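Local coordinates for protein fructosamine deglycase FrlB (Bacillus subtilis, PDB 3EUA) that converts a range of fructosamine 6-phosphates to glucose 6-phosphate and a free amino acid, at residues V9-L20 with V140-V151. Numbering follows the deposited sequence.
Sequences VNREVQAFLQDL and VLYQIVFGTLQV
Leu17 of helix 11-20 packs onto Gly147 in segment 140-151 of helix 137-153 where the two helices run side by side in nearly the same direction, the axes of the two segments crossing at -22° and 9.8 Å apart. The leucine is a knob in a hole formed by Ile144, Gly147, Thr148 and Val151: its CD2 lies against the bare backbone, 3.4 Å from Gly147 C, while CD1 rests over Gly147 CA. With no side chain at Gly147, the leucine's methyls lie directly on the backbone there. One turn on, Leu20 meets Val151 with its CG 3.9 Å from Val151 CG1 and lays CD2 against Thr148. Toward the N-terminal ends, Val13 CG2 reaches across Ile144 at about a right angle, 3.8 Å from its CG1. The Phe16 ring turns its edge to Thr148, CE2 lying 3.7 Å from OG1, and CE2 also meets Ile144 CG2; the threonine hydroxyl donates a hydrogen bond to Ile144 O, which also accepts from Thr148 N through the opposite face of its plane.

The polar link lies at the start of helix 11-20. Extended beyond CG (chi2 175°), Gln143 brings OE1 within 2.7 Å of Asn10 N in a fairly straight bond, 160° at the hydrogen. Asn10 is itself the N-cap, its OD1 accepting from Val13 N at 3.1 Å and weakly from Glu12 N, so Gln143 grips the capping residue by its backbone. A leucine in place of Gln143 would probably leave Asn10 N without this acceptor and hold the helix start less firmly.

Phe16 and Ile144 both touch Ile105 of strand 103-108, so both helices pack on the same face of the five-stranded parallel sheet, the layered alpha/beta architecture of the first of the chain's two SIS domains.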
loop_
_atom_site.group_PDB
_atom_site.type_symbol
_atom_site.label_atom_id
_atom_site.label_comp_id
_atom_site.label_asym_id
_atom_site.label_seq_id
_atom_site.Cartn_x
_atom_site.Cartn_y
_atom_site.Cartn_z
ATOM N N VAL A 9 -25.567 11.432 -14.187
ATOM C CA VAL A 9 -24.556 11.902 -13.252
ATOM C C VAL A 9 -25.158 12.775 -12.166
ATOM O O VAL A 9 -26.023 13.601 -12.424
ATOM C CB VAL A 9 -23.392 12.650 -13.967
ATOM C CG1 VAL A 9 -22.421 13.221 -12.996
ATOM C CG2 VAL A 9 -22.631 11.689 -14.845
ATOM N N ASN A 10 -24.738 12.517 -10.936
ATOM C CA ASN A 10 -25.111 13.290 -9.752
ATOM C C ASN A 10 -25.008 14.779 -10.123
ATOM O O ASN A 10 -24.001 15.234 -10.688
ATOM C CB ASN A 10 -24.206 12.834 -8.548
ATOM C CG ASN A 10 -24.120 13.834 -7.353
ATOM O OD1 ASN A 10 -24.190 15.056 -7.501
ATOM N ND2 ASN A 10 -23.826 13.285 -6.163
ATOM N N ARG A 11 -26.054 15.552 -9.837
ATOM C CA ARG A 11 -26.050 16.995 -10.193
ATOM C C ARG A 11 -24.892 17.790 -9.612
ATOM O O ARG A 11 -24.386 18.727 -10.233
ATOM C CB ARG A 11 -27.355 17.694 -9.823
ATOM C CG ARG A 11 -28.484 17.406 -10.794
ATOM C CD ARG A 11 -29.691 18.314 -10.543
ATOM N NE ARG A 11 -30.733 18.089 -11.557
ATOM C CZ ARG A 11 -31.652 17.116 -11.523
ATOM N NH1 ARG A 11 -32.535 17.032 -12.507
ATOM N NH2 ARG A 11 -31.701 16.235 -10.524
ATOM N N GLU A 12 -24.465 17.420 -8.415
ATOM C CA GLU A 12 -23.359 18.103 -7.774
ATOM C C GLU A 12 -22.067 17.775 -8.532
ATOM O O GLU A 12 -21.189 18.627 -8.685
ATOM C CB GLU A 12 -23.277 17.671 -6.311
ATOM C CG GLU A 12 -24.585 17.874 -5.469
ATOM C CD GLU A 12 -24.654 16.927 -4.245
ATOM O OE1 GLU A 12 -24.973 17.412 -3.133
ATOM O OE2 GLU A 12 -24.375 15.705 -4.366
ATOM N N VAL A 13 -21.943 16.527 -8.970
ATOM C CA VAL A 13 -20.796 16.075 -9.751
ATOM C C VAL A 13 -20.829 16.797 -11.117
ATOM O O VAL A 13 -19.829 17.249 -11.604
ATOM C CB VAL A 13 -20.810 14.513 -9.908
ATOM C CG1 VAL A 13 -19.841 14.046 -10.998
ATOM C CG2 VAL A 13 -20.507 13.842 -8.550
ATOM N N GLN A 14 -22.001 16.938 -11.710
ATOM C CA GLN A 14 -22.084 17.666 -12.981
ATOM C C GLN A 14 -21.614 19.100 -12.847
ATOM O O GLN A 14 -20.928 19.590 -13.715
ATOM C CB GLN A 14 -23.505 17.676 -13.537
ATOM C CG GLN A 14 -24.079 16.289 -13.935
ATOM C CD GLN A 14 -25.433 16.423 -14.614
ATOM O OE1 GLN A 14 -25.638 17.333 -15.419
ATOM N NE2 GLN A 14 -26.354 15.521 -14.305
ATOM N N ALA A 15 -22.011 19.782 -11.772
ATOM C CA ALA A 15 -21.594 21.176 -11.540
ATOM C C ALA A 15 -20.087 21.235 -11.405
ATOM O O ALA A 15 -19.436 22.087 -12.005
ATOM C CB ALA A 15 -22.253 21.737 -10.306
ATOM N N PHE A 16 -19.528 20.330 -10.617
ATOM C CA PHE A 16 -18.065 20.256 -10.472
ATOM C C PHE A 16 -17.377 20.076 -11.842
ATOM O O PHE A 16 -16.422 20.796 -12.165
ATOM C CB PHE A 16 -17.697 19.133 -9.508
ATOM C CG PHE A 16 -16.264 18.697 -9.585
ATOM C CD1 PHE A 16 -15.277 19.399 -8.930
ATOM C CD2 PHE A 16 -15.925 17.530 -10.262
ATOM C CE1 PHE A 16 -13.949 18.965 -8.985
ATOM C CE2 PHE A 16 -14.612 17.085 -10.313
ATOM C CZ PHE A 16 -13.619 17.809 -9.678
ATOM N N LEU A 17 -17.869 19.140 -12.661
ATOM C CA LEU A 17 -17.268 18.905 -13.975
ATOM C C LEU A 17 -17.393 20.120 -14.903
ATOM O O LEU A 17 -16.491 20.411 -15.693
ATOM C CB LEU A 17 -17.845 17.655 -14.635
ATOM C CG LEU A 17 -17.568 16.322 -13.915
ATOM C CD1 LEU A 17 -18.353 15.195 -14.577
ATOM C CD2 LEU A 17 -16.071 16.016 -13.870
ATOM N N GLN A 18 -18.512 20.832 -14.810
ATOM C CA GLN A 18 -18.700 22.050 -15.595
ATOM C C GLN A 18 -17.625 23.053 -15.213
ATOM O O GLN A 18 -16.985 23.644 -16.076
ATOM C CB GLN A 18 -20.082 22.674 -15.346
ATOM C CG GLN A 18 -21.274 21.915 -15.908
ATOM C CD GLN A 18 -22.660 22.501 -15.479
ATOM O OE1 GLN A 18 -22.804 23.710 -15.273
ATOM N NE2 GLN A 18 -23.676 21.635 -15.379
ATOM N N ASP A 19 -17.423 23.249 -13.913
ATOM C CA ASP A 19 -16.420 24.197 -13.432
ATOM C C ASP A 19 -14.989 23.736 -13.699
ATOM O O ASP A 19 -14.071 24.545 -13.825
ATOM C CB ASP A 19 -16.574 24.443 -11.930
ATOM C CG ASP A 19 -17.875 25.152 -11.571
ATOM O OD1 ASP A 19 -18.622 25.630 -12.465
ATOM O OD2 ASP A 19 -18.147 25.235 -10.356
ATOM N N LEU A 20 -14.788 22.431 -13.769
ATOM C CA LEU A 20 -13.466 21.863 -14.005
ATOM C C LEU A 20 -12.915 22.193 -15.405
ATOM O O LEU A 20 -11.697 22.310 -15.587
ATOM C CB LEU A 20 -13.554 20.339 -13.802
ATOM C CG LEU A 20 -12.303 19.491 -13.968
ATOM C CD1 LEU A 20 -11.206 19.895 -12.954
ATOM C CD2 LEU A 20 -12.678 18.038 -13.835
ATOM N N VAL A 140 -20.462 7.123 -7.311
ATOM C CA VAL A 140 -20.219 8.569 -7.342
ATOM C C VAL A 140 -18.748 8.855 -7.559
ATOM O O VAL A 140 -18.402 9.767 -8.272
ATOM C CB VAL A 140 -20.753 9.251 -6.032
ATOM C CG1 VAL A 140 -20.207 10.660 -5.846
ATOM C CG2 VAL A 140 -22.317 9.244 -5.999
ATOM N N LEU A 141 -17.889 8.055 -6.940
ATOM C CA LEU A 141 -16.442 8.224 -7.094
ATOM C C LEU A 141 -16.047 8.054 -8.558
ATOM O O LEU A 141 -15.267 8.850 -9.099
ATOM C CB LEU A 141 -15.685 7.237 -6.206
ATOM C CG LEU A 141 -14.148 7.234 -6.299
ATOM C CD1 LEU A 141 -13.605 8.646 -6.330
ATOM C CD2 LEU A 141 -13.568 6.435 -5.113
ATOM N N TYR A 142 -16.561 7.024 -9.202
ATOM C CA TYR A 142 -16.289 6.841 -10.623
ATOM C C TYR A 142 -16.903 7.945 -11.517
ATOM O O TYR A 142 -16.333 8.305 -12.544
ATOM C CB TYR A 142 -16.694 5.443 -11.126
ATOM C CG TYR A 142 -15.675 4.336 -10.941
ATOM C CD1 TYR A 142 -14.324 4.598 -10.639
ATOM C CD2 TYR A 142 -15.998 3.034 -11.326
ATOM C CE1 TYR A 142 -13.381 3.566 -10.562
ATOM C CE2 TYR A 142 -15.050 1.976 -11.259
ATOM C CZ TYR A 142 -13.761 2.257 -10.862
ATOM O OH TYR A 142 -12.843 1.258 -10.808
ATOM N N GLN A 143 -18.064 8.476 -11.167
ATOM C CA GLN A 143 -18.606 9.607 -11.929
ATOM C C GLN A 143 -17.578 10.755 -11.931
ATOM O O GLN A 143 -17.276 11.365 -12.983
ATOM C CB GLN A 143 -19.930 10.085 -11.328
ATOM C CG GLN A 143 -21.094 9.096 -11.367
ATOM C CD GLN A 143 -22.321 9.619 -10.631
ATOM O OE1 GLN A 143 -22.606 10.807 -10.673
ATOM N NE2 GLN A 143 -23.066 8.727 -9.978
ATOM N N ILE A 144 -17.023 11.031 -10.749
ATOM C CA ILE A 144 -16.005 12.067 -10.587
ATOM C C ILE A 144 -14.719 11.737 -11.362
ATOM O O ILE A 144 -14.172 12.574 -12.105
ATOM C CB ILE A 144 -15.621 12.256 -9.095
ATOM C CG1 ILE A 144 -16.856 12.691 -8.271
ATOM C CG2 ILE A 144 -14.496 13.283 -8.970
ATOM C CD1 ILE A 144 -16.675 12.780 -6.712
ATOM N N VAL A 145 -14.227 10.513 -11.164
ATOM C CA VAL A 145 -12.967 10.063 -11.768
ATOM C C VAL A 145 -13.026 10.018 -13.300
ATOM O O VAL A 145 -12.205 10.652 -13.964
ATOM C CB VAL A 145 -12.532 8.710 -11.160
ATOM C CG1 VAL A 145 -11.404 8.035 -11.931
ATOM C CG2 VAL A 145 -12.139 8.946 -9.715
ATOM N N PHE A 146 -13.998 9.313 -13.861
ATOM C CA PHE A 146 -14.109 9.253 -15.331
ATOM C C PHE A 146 -14.504 10.588 -15.923
ATOM O O PHE A 146 -14.100 10.919 -17.039
ATOM C CB PHE A 146 -15.072 8.168 -15.794
ATOM C CG PHE A 146 -14.496 6.770 -15.666
ATOM C CD1 PHE A 146 -13.731 6.220 -16.683
ATOM C CD2 PHE A 146 -14.707 6.027 -14.527
ATOM C CE1 PHE A 146 -13.182 4.948 -16.539
ATOM C CE2 PHE A 146 -14.174 4.767 -14.391
ATOM C CZ PHE A 146 -13.409 4.234 -15.401
ATOM N N GLY A 147 -15.293 11.348 -15.173
ATOM C CA GLY A 147 -15.686 12.686 -15.595
ATOM C C GLY A 147 -14.475 13.597 -15.686
ATOM O O GLY A 147 -14.362 14.339 -16.633
ATOM N N THR A 148 -13.609 13.552 -14.668
ATOM C CA THR A 148 -12.377 14.366 -14.599
ATOM C C THR A 148 -11.468 14.061 -15.785
ATOM O O THR A 148 -10.981 14.975 -16.450
ATOM C CB THR A 148 -11.690 14.153 -13.237
ATOM O OG1 THR A 148 -12.546 14.675 -12.196
ATOM C CG2 THR A 148 -10.324 14.855 -13.187
ATOM N N LEU A 149 -11.297 12.775 -16.085
ATOM C CA LEU A 149 -10.484 12.347 -17.226
ATOM C C LEU A 149 -11.122 12.783 -18.553
ATOM O O LEU A 149 -10.418 13.137 -19.488
ATOM C CB LEU A 149 -10.284 10.825 -17.207
ATOM C CG LEU A 149 -9.340 10.259 -16.155
ATOM C CD1 LEU A 149 -9.411 8.709 -16.070
ATOM C CD2 LEU A 149 -7.931 10.722 -16.423
ATOM N N GLN A 150 -12.449 12.745 -18.651
ATOM C CA GLN A 150 -13.108 13.191 -19.889
ATOM C C GLN A 150 -12.939 14.717 -20.068
ATOM O O GLN A 150 -12.537 15.189 -21.159
ATOM C CB GLN A 150 -14.570 12.763 -19.899
ATOM C CG GLN A 150 -15.297 12.933 -21.255
ATOM C CD GLN A 150 -15.609 14.359 -21.591
ATOM O OE1 GLN A 150 -15.978 15.155 -20.723
ATOM N NE2 GLN A 150 -15.502 14.693 -22.864
ATOM N N VAL A 151 -13.199 15.484 -19.010
ATOM C CA VAL A 151 -13.093 16.951 -19.058
ATOM C C VAL A 151 -11.665 17.468 -19.290
ATOM O O VAL A 151 -11.449 18.346 -20.132
ATOM C CB VAL A 151 -13.697 17.615 -17.774
ATOM C CG1 VAL A 151 -13.341 19.108 -17.686
ATOM C CG2 VAL A 151 -15.229 17.409 -17.722
#